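PDB 3H75: periplasmic sugar-binding domain protein from Pseudomonas fluorescens Pf-5, which probably binds a carbohydrate in the periplasm as a bacterial solute-binding protein. Local coordinates for residues A[114-125]-A[288-296]; A[243-251]-A[298-307]. One frame throughout, in Å; residues are numbered along the deposited sequence.

Interaction 1: residues A[114-125]-A[288-296]; sequences WIGSMVGDDEEA and PDWQLSLFQ
Ala125 CB sits over one face of the Phe295 ring, 3.8 Å from its centroid, in a CH-pi contact. At the edge of that ring lies Asp122 OD1, 3.3 Å from Phe295 CE2 and salt-bridged to Arg163. Met118, a selenomethionine, places CE above the plane of the Trp290 indole, offset toward the rim, in an off-centre CH-pi contact with the five-membered ring. Its bend at chi3 (-82°) turns the methyl toward the indole. Ser117 O lies at the indole edge, and Trp290 NE1 bonds to Leu285 O. Pro288 CB approaches the Trp114 ring, 4.0 Å from Trp114 CZ2.

The two strands pair in parallel register. Ser117 and Val119 donate to the carbonyls of Pro288 and Trp290, and their own carbonyls accept from Trp290 N and Leu292 N. On the sheet face that carries Ser117, Asp289 and Val119, Ser117 OG donates to Asp289 OD1 at 2.6 Å, on the anti side and 29° out of the carboxylate plane. Water 1 bridges Ser117 OG and Trp290 O.

Phe295 N comes nearly straight (172°) to the syn lone pair of Asp121 OD1, while Leu294 N approaches from above the carboxylate plane. Two waters donate to Asp121 OD2; water 2 links it to Phe295 O and water 3 to Ser293 OG.

Past this sheet edge both segments run on toward the other domain, consistent with crossovers of a two-domain periplasmic binding protein. Strand 115-119 lies between strand 88-93 and the outermost strand 289-291. Helix 265-277 packs on Met118, and helix 158-173 meets Asp122 and Phe295.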
ATOM      1  N   TRP A 114     -20.198 -15.915   1.518  1.00 28.55           N
ATOM      2  CA  TRP A 114     -19.755 -14.955   0.512  1.00 27.89           C
ATOM      3  C   TRP A 114     -18.342 -14.473   0.807  1.00 27.22           C
ATOM      4  O   TRP A 114     -18.009 -14.150   1.950  1.00 27.51           O
ATOM      5  CB  TRP A 114     -20.693 -13.744   0.475  1.00 28.05           C
ATOM      6  CG  TRP A 114     -20.345 -12.730  -0.588  1.00 27.90           C
ATOM      7  CD1 TRP A 114     -20.698 -12.770  -1.908  1.00 26.98           C
ATOM      8  CD2 TRP A 114     -19.576 -11.532  -0.416  1.00 27.20           C
ATOM      9  NE1 TRP A 114     -20.198 -11.671  -2.568  1.00 28.09           N
ATOM     10  CE2 TRP A 114     -19.502 -10.896  -1.677  1.00 27.06           C
ATOM     11  CE3 TRP A 114     -18.936 -10.935   0.679  1.00 26.30           C
ATOM     12  CZ2 TRP A 114     -18.820  -9.688  -1.872  1.00 26.59           C
ATOM     13  CZ3 TRP A 114     -18.257  -9.734   0.485  1.00 26.09           C
ATOM     14  CH2 TRP A 114     -18.204  -9.125  -0.782  1.00 24.69           C
ATOM     15  N   ILE A 115     -17.515 -14.423  -0.230  1.00 25.54           N
ATOM     16  CA  ILE A 115     -16.140 -13.963  -0.097  1.00 24.68           C
ATOM     17  C   ILE A 115     -15.779 -13.098  -1.299  1.00 23.08           C
ATOM     18  O   ILE A 115     -15.871 -13.541  -2.441  1.00 25.15           O
ATOM     19  CB  ILE A 115     -15.147 -15.143  -0.030  1.00 25.72           C
ATOM     20  CG1 ILE A 115     -15.460 -16.023   1.182  1.00 26.90           C
ATOM     21  CG2 ILE A 115     -13.723 -14.613   0.068  1.00 25.95           C
ATOM     22  CD1 ILE A 115     -14.626 -17.285   1.255  1.00 29.74           C
ATOM     23  N   GLY A 116     -15.376 -11.860  -1.034  1.00 19.30           N
ATOM     24  CA  GLY A 116     -14.997 -10.959  -2.106  1.00 15.60           C
ATOM     25  C   GLY A 116     -13.585 -10.467  -1.853  1.00 14.06           C
ATOM     26  O   GLY A 116     -12.984 -10.824  -0.843  1.00 12.68           O
ATOM     27  N   SER A 117     -13.051  -9.665  -2.769  1.00 13.00           N
ATOM     28  CA  SER A 117     -11.703  -9.132  -2.607  1.00 12.92           C
ATOM     29  C   SER A 117     -11.552  -7.799  -3.323  1.00 12.57           C
ATOM     30  O   SER A 117     -12.369  -7.434  -4.169  1.00 12.32           O
ATOM     31  CB  SER A 117     -10.661 -10.124  -3.141  1.00 12.50           C
ATOM     32  OG  SER A 117     -10.752 -10.279  -4.551  1.00 11.67           O
HETATM   33  N   MSE A 118     -10.499  -7.069  -2.972  1.00  9.84           N
HETATM   34  CA  MSE A 118     -10.229  -5.778  -3.588  1.00  9.61           C
HETATM   35  C   MSE A 118      -8.734  -5.548  -3.524  1.00 10.48           C
HETATM   36  O   MSE A 118      -8.143  -5.604  -2.446  1.00 10.30           O
HETATM   37  CB  MSE A 118     -10.948  -4.662  -2.839  1.00  9.57           C
HETATM   38  CG  MSE A 118     -10.693  -3.288  -3.437  1.00 10.29           C
HETATM   39 SE   MSE A 118     -11.748  -1.920  -2.606  1.00 18.21          SE
HETATM   40  CE  MSE A 118     -13.405  -2.177  -3.581  1.00 10.70           C
ATOM     41  N   VAL A 119      -8.125  -5.288  -4.674  1.00 10.96           N
ATOM     42  CA  VAL A 119      -6.688  -5.079  -4.726  1.00 11.00           C
ATOM     43  C   VAL A 119      -6.302  -3.843  -5.515  1.00 11.15           C
ATOM     44  O   VAL A 119      -7.075  -3.346  -6.339  1.00 10.47           O
ATOM     45  CB  VAL A 119      -5.984  -6.287  -5.372  1.00 13.11           C
ATOM     46  CG1 VAL A 119      -6.379  -7.563  -4.647  1.00 12.30           C
ATOM     47  CG2 VAL A 119      -6.346  -6.374  -6.852  1.00 13.10           C
ATOM     48  N   GLY A 120      -5.092  -3.358  -5.254  1.00 10.58           N
ATOM     49  CA  GLY A 120      -4.579  -2.201  -5.954  1.00 13.13           C
ATOM     50  C   GLY A 120      -3.605  -2.645  -7.029  1.00 13.48           C
ATOM     51  O   GLY A 120      -3.715  -3.761  -7.545  1.00 15.66           O
ATOM     52  N   ASP A 121      -2.648  -1.788  -7.370  1.00 11.24           N
ATOM     53  CA  ASP A 121      -1.681  -2.128  -8.407  1.00 10.66           C
ATOM     54  C   ASP A 121      -0.229  -1.999  -7.947  1.00 10.21           C
ATOM     55  O   ASP A 121       0.536  -1.177  -8.462  1.00  9.77           O
ATOM     56  CB  ASP A 121      -1.946  -1.283  -9.672  1.00 12.82           C
ATOM     57  CG  ASP A 121      -1.935   0.222  -9.413  1.00 13.12           C
ATOM     58  OD1 ASP A 121      -2.173   0.661  -8.266  1.00 13.61           O
ATOM     59  OD2 ASP A 121      -1.708   0.977 -10.386  1.00 14.28           O
ATOM     60  N   ASP A 122       0.143  -2.840  -6.983  1.00  9.39           N
ATOM     61  CA  ASP A 122       1.497  -2.847  -6.430  1.00  9.57           C
ATOM     62  C   ASP A 122       2.583  -3.105  -7.473  1.00  9.06           C
ATOM     63  O   ASP A 122       3.643  -2.480  -7.438  1.00  8.04           O
ATOM     64  CB  ASP A 122       1.622  -3.898  -5.315  1.00 11.14           C
ATOM     65  CG  ASP A 122       1.028  -3.435  -3.989  1.00 14.62           C
ATOM     66  OD1 ASP A 122       1.435  -2.369  -3.490  1.00 16.55           O
ATOM     67  OD2 ASP A 122       0.162  -4.147  -3.439  1.00 20.67           O
ATOM     68  N   GLU A 123       2.345  -4.035  -8.393  1.00  8.32           N
ATOM     69  CA  GLU A 123       3.351  -4.333  -9.408  1.00  9.54           C
ATOM     70  C   GLU A 123       3.656  -3.091 -10.242  1.00  9.66           C
ATOM     71  O   GLU A 123       4.821  -2.783 -10.503  1.00  8.94           O
ATOM     72  CB  GLU A 123       2.883  -5.472 -10.316  1.00 10.08           C
ATOM     73  CG  GLU A 123       3.988  -6.056 -11.184  1.00 13.14           C
ATOM     74  CD  GLU A 123       3.511  -7.229 -12.022  1.00 17.27           C
ATOM     75  OE1 GLU A 123       2.769  -8.076 -11.483  1.00 19.31           O
ATOM     76  OE2 GLU A 123       3.883  -7.308 -13.212  1.00 19.07           O
ATOM     77  N   GLU A 124       2.614  -2.373 -10.651  1.00 10.16           N
ATOM     78  CA  GLU A 124       2.806  -1.164 -11.443  1.00 11.28           C
ATOM     79  C   GLU A 124       3.643  -0.157 -10.660  1.00 11.41           C
ATOM     80  O   GLU A 124       4.521   0.497 -11.218  1.00 10.52           O
ATOM     81  CB  GLU A 124       1.457  -0.535 -11.807  1.00 14.14           C
ATOM     82  CG  GLU A 124       1.574   0.789 -12.564  1.00 18.82           C
ATOM     83  CD  GLU A 124       2.095   0.633 -13.985  1.00 20.54           C
ATOM     84  OE1 GLU A 124       2.681  -0.422 -14.312  1.00 24.21           O
ATOM     85  OE2 GLU A 124       1.923   1.579 -14.780  1.00 25.36           O
ATOM     86  N   ALA A 125       3.382  -0.040  -9.363  1.00  8.74           N
ATOM     87  CA  ALA A 125       4.131   0.901  -8.531  1.00  9.57           C
ATOM     88  C   ALA A 125       5.625   0.569  -8.509  1.00  8.21           C
ATOM     89  O   ALA A 125       6.474   1.463  -8.618  1.00  8.80           O
ATOM     90  CB  ALA A 125       3.573   0.909  -7.116  1.00 10.97           C
ATOM     91  N   PRO A 288     -17.242  -9.698  -7.525  1.00 29.41           N
ATOM     92  CA  PRO A 288     -16.895  -9.519  -6.112  1.00 28.07           C
ATOM     93  C   PRO A 288     -15.396  -9.320  -5.884  1.00 25.96           C
ATOM     94  O   PRO A 288     -14.964  -9.094  -4.756  1.00 25.40           O
ATOM     95  CB  PRO A 288     -17.403 -10.803  -5.477  1.00 28.30           C
ATOM     96  CG  PRO A 288     -17.078 -11.809  -6.525  1.00 29.35           C
ATOM     97  CD  PRO A 288     -17.517 -11.119  -7.812  1.00 30.34           C
ATOM     98  N   ASP A 289     -14.614  -9.415  -6.957  1.00 23.78           N
ATOM     99  CA  ASP A 289     -13.167  -9.246  -6.868  1.00 22.78           C
ATOM    100  C   ASP A 289     -12.716  -8.018  -7.650  1.00 20.47           C
ATOM    101  O   ASP A 289     -12.393  -8.100  -8.837  1.00 22.39           O
ATOM    102  CB  ASP A 289     -12.451 -10.489  -7.398  1.00 24.20           C
ATOM    103  CG  ASP A 289     -12.834 -11.744  -6.642  1.00 26.04           C
ATOM    104  OD1 ASP A 289     -12.715 -11.751  -5.400  1.00 24.96           O
ATOM    105  OD2 ASP A 289     -13.254 -12.726  -7.291  1.00 28.48           O
ATOM    106  N   TRP A 290     -12.693  -6.881  -6.965  1.00 17.55           N
ATOM    107  CA  TRP A 290     -12.301  -5.616  -7.566  1.00 15.48           C
ATOM    108  C   TRP A 290     -10.799  -5.488  -7.787  1.00 16.00           C
ATOM    109  O   TRP A 290      -9.997  -5.852  -6.927  1.00 14.13           O
ATOM    110  CB  TRP A 290     -12.771  -4.463  -6.681  1.00 16.42           C
ATOM    111  CG  TRP A 290     -14.243  -4.186  -6.764  1.00 17.07           C
ATOM    112  CD1 TRP A 290     -14.866  -3.338  -7.632  1.00 18.15           C
ATOM    113  CD2 TRP A 290     -15.273  -4.748  -5.941  1.00 18.06           C
ATOM    114  NE1 TRP A 290     -16.221  -3.333  -7.402  1.00 18.53           N
ATOM    115  CE2 TRP A 290     -16.499  -4.190  -6.368  1.00 19.33           C
ATOM    116  CE3 TRP A 290     -15.281  -5.668  -4.883  1.00 18.04           C
ATOM    117  CZ2 TRP A 290     -17.724  -4.521  -5.773  1.00 19.83           C
ATOM    118  CZ3 TRP A 290     -16.498  -5.998  -4.293  1.00 19.10           C
ATOM    119  CH2 TRP A 290     -17.702  -5.424  -4.739  1.00 20.35           C
ATOM    120  N   GLN A 291     -10.432  -4.966  -8.954  1.00 16.13           N
ATOM    121  CA  GLN A 291      -9.036  -4.735  -9.311  1.00 17.86           C
ATOM    122  C   GLN A 291      -8.952  -3.237  -9.589  1.00 17.81           C
ATOM    123  O   GLN A 291      -9.533  -2.744 -10.558  1.00 18.30           O
ATOM    124  CB  GLN A 291      -8.658  -5.535 -10.560  1.00 19.83           C
ATOM    125  CG  GLN A 291      -8.814  -7.041 -10.391  1.00 24.48           C
ATOM    126  CD  GLN A 291      -8.455  -7.816 -11.649  1.00 28.14           C
ATOM    127  OE1 GLN A 291      -7.323  -7.757 -12.132  1.00 31.37           O
ATOM    128  NE2 GLN A 291      -9.423  -8.550 -12.186  1.00 30.25           N
ATOM    129  N   LEU A 292      -8.237  -2.515  -8.734  1.00 15.90           N
ATOM    130  CA  LEU A 292      -8.131  -1.070  -8.876  1.00 15.02           C
ATOM    131  C   LEU A 292      -6.724  -0.573  -9.173  1.00 15.94           C
ATOM    132  O   LEU A 292      -5.736  -1.220  -8.835  1.00 15.60           O
ATOM    133  CB  LEU A 292      -8.618  -0.384  -7.595  1.00 13.70           C
ATOM    134  CG  LEU A 292      -9.941  -0.838  -6.967  1.00 13.43           C
ATOM    135  CD1 LEU A 292     -10.185  -0.063  -5.683  1.00 11.32           C
ATOM    136  CD2 LEU A 292     -11.084  -0.611  -7.942  1.00 13.74           C
ATOM    137  N   SER A 293      -6.656   0.582  -9.825  1.00 16.35           N
ATOM    138  CA  SER A 293      -5.388   1.233 -10.123  1.00 16.47           C
ATOM    139  C   SER A 293      -5.439   2.448  -9.213  1.00 16.47           C
ATOM    140  O   SER A 293      -6.123   3.425  -9.511  1.00 18.73           O
ATOM    141  CB  SER A 293      -5.323   1.671 -11.590  1.00 19.28           C
ATOM    142  OG  SER A 293      -5.195   0.550 -12.450  1.00 22.55           O
ATOM    143  N   LEU A 294      -4.737   2.374  -8.086  1.00 13.65           N
ATOM    144  CA  LEU A 294      -4.747   3.464  -7.122  1.00 12.24           C
ATOM    145  C   LEU A 294      -3.449   4.257  -7.048  1.00 12.47           C
ATOM    146  O   LEU A 294      -3.465   5.445  -6.716  1.00 13.74           O
ATOM    147  CB  LEU A 294      -5.076   2.922  -5.726  1.00 12.53           C
ATOM    148  CG  LEU A 294      -6.423   2.214  -5.558  1.00 11.55           C
ATOM    149  CD1 LEU A 294      -6.527   1.659  -4.151  1.00 12.45           C
ATOM    150  CD2 LEU A 294      -7.564   3.194  -5.828  1.00 12.97           C
ATOM    151  N   PHE A 295      -2.329   3.614  -7.361  1.00 10.72           N
ATOM    152  CA  PHE A 295      -1.041   4.291  -7.279  1.00 11.69           C
ATOM    153  C   PHE A 295      -0.806   5.376  -8.312  1.00 12.53           C
ATOM    154  O   PHE A 295      -1.170   5.240  -9.478  1.00 14.54           O
ATOM    155  CB  PHE A 295       0.107   3.284  -7.365  1.00 12.65           C
ATOM    156  CG  PHE A 295       0.369   2.553  -6.086  1.00 12.27           C
ATOM    157  CD1 PHE A 295       0.759   3.241  -4.943  1.00 12.66           C
ATOM    158  CD2 PHE A 295       0.240   1.172  -6.023  1.00 12.78           C
ATOM    159  CE1 PHE A 295       1.020   2.561  -3.752  1.00 12.76           C
ATOM    160  CE2 PHE A 295       0.498   0.481  -4.837  1.00 13.94           C
ATOM    161  CZ  PHE A 295       0.889   1.180  -3.700  1.00 14.23           C
ATOM    162  N   GLN A 296      -0.189   6.455  -7.849  1.00 11.25           N
ATOM    163  CA  GLN A 296       0.168   7.590  -8.688  1.00 13.53           C
ATOM    164  C   GLN A 296       1.500   8.119  -8.188  1.00 11.18           C
ATOM    165  O   GLN A 296       1.737   8.174  -6.982  1.00 10.03           O
ATOM    166  CB  GLN A 296      -0.858   8.718  -8.575  1.00 14.79           C
ATOM    167  CG  GLN A 296      -2.170   8.494  -9.292  1.00 20.25           C
ATOM    168  CD  GLN A 296      -3.072   9.712  -9.208  1.00 24.35           C
ATOM    169  OE1 GLN A 296      -2.645  10.832  -9.501  1.00 27.10           O
ATOM    170  NE2 GLN A 296      -4.324   9.501  -8.814  1.00 28.08           N
TER
HETATM  171  O   HOH W   1      -9.490  -8.398  -6.414  1.00 17.65           O
HETATM  172  O   HOH W   2      -2.264   3.498 -10.943  1.00 18.42           O
HETATM  173  O   HOH W   3      -2.407   0.039 -12.944  1.00 23.47           O

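Interaction 2: residues A[243-251]-A[298-307]; sequences SPEALQALI and LTPAQARQLL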
ATOM      1  N   SER A 243       3.694   9.327   4.074  1.00  8.92           N
ATOM      2  CA  SER A 243       3.961   9.857   5.407  1.00  9.66           C
ATOM      3  C   SER A 243       4.283  11.343   5.277  1.00 11.36           C
ATOM      4  O   SER A 243       4.796  11.795   4.250  1.00 10.25           O
ATOM      5  CB  SER A 243       5.141   9.136   6.056  1.00  9.95           C
ATOM      6  OG  SER A 243       6.347   9.402   5.365  1.00 10.10           O
ATOM      7  N   PRO A 244       3.983  12.124   6.321  1.00 11.46           N
ATOM      8  CA  PRO A 244       4.258  13.562   6.279  1.00 12.06           C
ATOM      9  C   PRO A 244       5.691  13.879   5.867  1.00 11.41           C
ATOM     10  O   PRO A 244       5.919  14.755   5.031  1.00 11.54           O
ATOM     11  CB  PRO A 244       3.948  14.011   7.703  1.00 12.51           C
ATOM     12  CG  PRO A 244       2.840  13.086   8.101  1.00 12.90           C
ATOM     13  CD  PRO A 244       3.328  11.750   7.586  1.00 11.46           C
ATOM     14  N   GLU A 245       6.653  13.167   6.449  1.00 11.69           N
ATOM     15  CA  GLU A 245       8.058  13.403   6.136  1.00 12.98           C
ATOM     16  C   GLU A 245       8.392  13.079   4.681  1.00 12.34           C
ATOM     17  O   GLU A 245       9.182  13.780   4.047  1.00 11.22           O
ATOM     18  CB  GLU A 245       8.957  12.584   7.065  1.00 15.89           C
ATOM     19  CG  GLU A 245      10.367  13.141   7.176  1.00 21.91           C
ATOM     20  CD  GLU A 245      11.237  12.349   8.129  1.00 23.51           C
ATOM     21  OE1 GLU A 245      10.709  11.867   9.150  1.00 25.76           O
ATOM     22  OE2 GLU A 245      12.450  12.222   7.864  1.00 25.60           O
ATOM     23  N   ALA A 246       7.801  12.012   4.149  1.00 10.61           N
ATOM     24  CA  ALA A 246       8.053  11.629   2.762  1.00 10.06           C
ATOM     25  C   ALA A 246       7.468  12.662   1.807  1.00 10.37           C
ATOM     26  O   ALA A 246       8.081  13.003   0.794  1.00  9.92           O
ATOM     27  CB  ALA A 246       7.454  10.255   2.479  1.00  9.00           C
ATOM     28  N   LEU A 247       6.276  13.157   2.126  1.00  9.59           N
ATOM     29  CA  LEU A 247       5.630  14.154   1.284  1.00  9.63           C
ATOM     30  C   LEU A 247       6.481  15.420   1.256  1.00 10.58           C
ATOM     31  O   LEU A 247       6.674  16.025   0.201  1.00  9.76           O
ATOM     32  CB  LEU A 247       4.229  14.473   1.812  1.00 10.38           C
ATOM     33  CG  LEU A 247       3.222  13.319   1.754  1.00  9.94           C
ATOM     34  CD1 LEU A 247       2.003  13.681   2.579  1.00  9.29           C
ATOM     35  CD2 LEU A 247       2.825  13.023   0.311  1.00  9.71           C
ATOM     36  N   GLN A 248       6.995  15.814   2.415  1.00 11.30           N
ATOM     37  CA  GLN A 248       7.827  17.008   2.482  1.00 11.51           C
ATOM     38  C   GLN A 248       9.106  16.798   1.679  1.00 12.21           C
ATOM     39  O   GLN A 248       9.564  17.705   0.988  1.00 12.60           O
ATOM     40  CB  GLN A 248       8.187  17.337   3.931  1.00 12.65           C
ATOM     41  CG  GLN A 248       8.961  18.647   4.087  1.00 15.04           C
ATOM     42  CD  GLN A 248       8.152  19.859   3.660  1.00 16.38           C
ATOM     43  OE1 GLN A 248       7.125  20.176   4.263  1.00 17.96           O
ATOM     44  NE2 GLN A 248       8.608  20.542   2.614  1.00 19.77           N
ATOM     45  N   ALA A 249       9.678  15.600   1.766  1.00 11.28           N
ATOM     46  CA  ALA A 249      10.911  15.309   1.038  1.00 11.28           C
ATOM     47  C   ALA A 249      10.679  15.359  -0.469  1.00 11.19           C
ATOM     48  O   ALA A 249      11.552  15.782  -1.225  1.00  9.56           O
ATOM     49  CB  ALA A 249      11.451  13.945   1.442  1.00 10.51           C
ATOM     50  N   LEU A 250       9.504  14.922  -0.906  1.00 11.51           N
ATOM     51  CA  LEU A 250       9.184  14.950  -2.326  1.00 11.62           C
ATOM     52  C   LEU A 250       9.080  16.410  -2.767  1.00 12.97           C
ATOM     53  O   LEU A 250       9.613  16.804  -3.809  1.00 13.17           O
ATOM     54  CB  LEU A 250       7.860  14.227  -2.596  1.00 12.34           C
ATOM     55  CG  LEU A 250       7.479  14.130  -4.081  1.00 14.26           C
ATOM     56  CD1 LEU A 250       8.439  13.195  -4.806  1.00 13.36           C
ATOM     57  CD2 LEU A 250       6.060  13.630  -4.212  1.00 17.35           C
ATOM     58  N   ILE A 251       8.394  17.211  -1.957  1.00 12.81           N
ATOM     59  CA  ILE A 251       8.224  18.630  -2.249  1.00 14.34           C
ATOM     60  C   ILE A 251       9.582  19.333  -2.302  1.00 15.33           C
ATOM     61  O   ILE A 251       9.814  20.190  -3.161  1.00 17.14           O
ATOM     62  CB  ILE A 251       7.339  19.300  -1.182  1.00 13.54           C
ATOM     63  CG1 ILE A 251       5.928  18.705  -1.240  1.00 16.38           C
ATOM     64  CG2 ILE A 251       7.290  20.807  -1.405  1.00 16.11           C
ATOM     65  CD1 ILE A 251       5.027  19.120  -0.082  1.00 17.66           C
ATOM     66  N   LEU A 298       3.194  10.878  -7.192  1.00 11.88           N
ATOM     67  CA  LEU A 298       2.810  12.217  -6.767  1.00 12.30           C
ATOM     68  C   LEU A 298       3.628  13.373  -7.306  1.00 12.35           C
ATOM     69  O   LEU A 298       4.844  13.282  -7.431  1.00 13.46           O
ATOM     70  CB  LEU A 298       2.825  12.313  -5.244  1.00 12.09           C
ATOM     71  CG  LEU A 298       1.868  11.438  -4.439  1.00 11.94           C
ATOM     72  CD1 LEU A 298       2.139  11.672  -2.956  1.00 10.69           C
ATOM     73  CD2 LEU A 298       0.424  11.774  -4.782  1.00 12.83           C
ATOM     74  N   THR A 299       2.935  14.463  -7.619  1.00 13.53           N
ATOM     75  CA  THR A 299       3.584  15.679  -8.080  1.00 15.56           C
ATOM     76  C   THR A 299       3.754  16.483  -6.794  1.00 14.98           C
ATOM     77  O   THR A 299       3.097  16.197  -5.792  1.00 14.21           O
ATOM     78  CB  THR A 299       2.679  16.480  -9.029  1.00 15.57           C
ATOM     79  OG1 THR A 299       1.479  16.849  -8.341  1.00 17.12           O
ATOM     80  CG2 THR A 299       2.320  15.653 -10.249  1.00 17.60           C
ATOM     81  N   PRO A 300       4.641  17.487  -6.793  1.00 15.53           N
ATOM     82  CA  PRO A 300       4.817  18.278  -5.573  1.00 15.62           C
ATOM     83  C   PRO A 300       3.503  18.929  -5.139  1.00 15.54           C
ATOM     84  O   PRO A 300       3.215  19.024  -3.949  1.00 13.53           O
ATOM     85  CB  PRO A 300       5.871  19.303  -5.979  1.00 15.76           C
ATOM     86  CG  PRO A 300       6.708  18.532  -6.958  1.00 17.69           C
ATOM     87  CD  PRO A 300       5.661  17.836  -7.798  1.00 17.23           C
ATOM     88  N   ALA A 301       2.711  19.370  -6.114  1.00 14.78           N
ATOM     89  CA  ALA A 301       1.427  20.005  -5.827  1.00 16.15           C
ATOM     90  C   ALA A 301       0.483  19.054  -5.095  1.00 16.01           C
ATOM     91  O   ALA A 301      -0.169  19.439  -4.125  1.00 17.06           O
ATOM     92  CB  ALA A 301       0.782  20.485  -7.122  1.00 17.30           C
ATOM     93  N   GLN A 302       0.408  17.814  -5.565  1.00 15.20           N
ATOM     94  CA  GLN A 302      -0.450  16.819  -4.933  1.00 14.13           C
ATOM     95  C   GLN A 302       0.065  16.479  -3.541  1.00 13.96           C
ATOM     96  O   GLN A 302      -0.715  16.293  -2.608  1.00 12.70           O
ATOM     97  CB  GLN A 302      -0.494  15.546  -5.776  1.00 15.87           C
ATOM     98  CG  GLN A 302      -1.133  15.719  -7.139  1.00 17.12           C
ATOM     99  CD  GLN A 302      -1.068  14.446  -7.957  1.00 19.69           C
ATOM    100  OE1 GLN A 302       0.010  13.895  -8.177  1.00 18.09           O
ATOM    101  NE2 GLN A 302      -2.224  13.970  -8.409  1.00 23.51           N
ATOM    102  N   ALA A 303       1.386  16.383  -3.410  1.00 12.24           N
ATOM    103  CA  ALA A 303       1.999  16.061  -2.125  1.00 11.66           C
ATOM    104  C   ALA A 303       1.689  17.149  -1.103  1.00 12.41           C
ATOM    105  O   ALA A 303       1.477  16.861   0.072  1.00 12.12           O
ATOM    106  CB  ALA A 303       3.507  15.904  -2.288  1.00 11.47           C
ATOM    107  N   ARG A 304       1.668  18.399  -1.556  1.00 13.37           N
ATOM    108  CA  ARG A 304       1.376  19.532  -0.684  1.00 15.35           C
ATOM    109  C   ARG A 304      -0.035  19.394  -0.114  1.00 14.28           C
ATOM    110  O   ARG A 304      -0.262  19.635   1.069  1.00 15.32           O
ATOM    111  CB  ARG A 304       1.488  20.843  -1.471  1.00 18.88           C
ATOM    112  CG  ARG A 304       1.232  22.113  -0.661  1.00 24.26           C
ATOM    113  CD  ARG A 304       2.525  22.718  -0.115  1.00 28.27           C
ATOM    114  NE  ARG A 304       2.876  22.219   1.211  1.00 32.17           N
ATOM    115  CZ  ARG A 304       3.987  22.554   1.864  1.00 31.91           C
ATOM    116  NH1 ARG A 304       4.860  23.385   1.311  1.00 33.76           N
ATOM    117  NH2 ARG A 304       4.222  22.065   3.074  1.00 33.82           N
ATOM    118  N   GLN A 305      -0.981  19.016  -0.969  1.00 14.30           N
ATOM    119  CA  GLN A 305      -2.368  18.838  -0.551  1.00 15.73           C
ATOM    120  C   GLN A 305      -2.486  17.742   0.503  1.00 14.99           C
ATOM    121  O   GLN A 305      -3.121  17.927   1.543  1.00 15.15           O
ATOM    122  CB  GLN A 305      -3.243  18.469  -1.750  1.00 17.77           C
ATOM    123  CG  GLN A 305      -3.459  19.586  -2.753  1.00 21.35           C
ATOM    124  CD  GLN A 305      -4.332  19.149  -3.915  1.00 23.30           C
ATOM    125  OE1 GLN A 305      -3.853  18.548  -4.878  1.00 24.67           O
ATOM    126  NE2 GLN A 305      -5.626  19.436  -3.822  1.00 24.51           N
ATOM    127  N   LEU A 306      -1.875  16.594   0.228  1.00 13.36           N
ATOM    128  CA  LEU A 306      -1.923  15.480   1.161  1.00 13.23           C
ATOM    129  C   LEU A 306      -1.205  15.789   2.469  1.00 14.09           C
ATOM    130  O   LEU A 306      -1.606  15.313   3.529  1.00 13.51           O
ATOM    131  CB  LEU A 306      -1.304  14.233   0.526  1.00 12.73           C
ATOM    132  CG  LEU A 306      -2.018  13.647  -0.694  1.00 14.19           C
ATOM    133  CD1 LEU A 306      -1.227  12.456  -1.204  1.00 15.56           C
ATOM    134  CD2 LEU A 306      -3.436  13.224  -0.324  1.00 16.25           C
ATOM    135  N   LEU A 307      -0.141  16.581   2.393  1.00 12.60           N
ATOM    136  CA  LEU A 307       0.625  16.937   3.579  1.00 12.75           C
ATOM    137  C   LEU A 307      -0.205  17.815   4.503  1.00 14.16           C
ATOM    138  O   LEU A 307      -0.277  17.574   5.711  1.00 13.25           O
ATOM    139  CB  LEU A 307       1.909  17.671   3.175  1.00 13.31           C
ATOM    140  CG  LEU A 307       2.788  18.194   4.315  1.00 14.25           C
ATOM    141  CD1 LEU A 307       3.237  17.041   5.192  1.00 15.54           C
ATOM    142  CD2 LEU A 307       3.987  18.920   3.733  1.00 14.31           C
TER
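Leu247 reaches across to residues 298-307 with its two methyls divided. CD2 meets CD1 of Leu298, just before the helix, at 3.6 Å, the two side chains crossing obliquely. Leu247 CD1 lies against the backbone at Leu306 and Leu307, 3.6 Å from Leu307 N. With an alanine here, Leu298 CD1 and the CB atoms of Leu306 and Leu307 would probably lose the methyls they meet, opening a gap beside Ala303. Leu250 crosses Leu298 at about a right angle, with Leu250 CD2 3.6 Å from Leu298 CB.

Ile251 is a knob set among Pro300, Ala303, Arg304 and Leu307. Its CG1 is anti to the carbonyl carbon (chi1 -64°), and the extended chi2 carries CD1 out over one face of the Arg304 guanidinium. Leu307 returns the fit, seated among Pro244, Leu247, Gln248 and Ile251. Gln248 and Arg304 run side by side, their amide and guanidinium planes 64° apart, without a hydrogen bond. Gln248 NE2 instead bonds to Asp252.

No hydrogen bond joins the two helices. Thr299 and Gln302 form a capping box at the start of helix 300-307. The short helical segments cross at -150°, with axes 8.8 Å apart, as a near-antiparallel pair with reciprocal knobs-into-holes packing.

Overall arrangement
The two contacts differ in kind. Interaction 1 is built on parallel strand pairing, with backbone hydrogen bonds, a doubly gripped carboxylate and bridging waters. Interaction 2 joins two helices mainly by apolar side chains, with no hydrogen bond between them. Both are partly buried, but the centre of interaction 1 lies nearer the centre of the chain, about 10 Å from it against 16 Å. Their segments alternate along the sequence, and Gln296 touches Gln302 where they meet. Residues 288-296 leave the edge of the parallel sheet and run on to strand 296-297, at the edge of the mixed sheet. The 298-307 segment then follows. This fits the two-domain periplasmic binding protein fold, in which connecting segments pass between the domains.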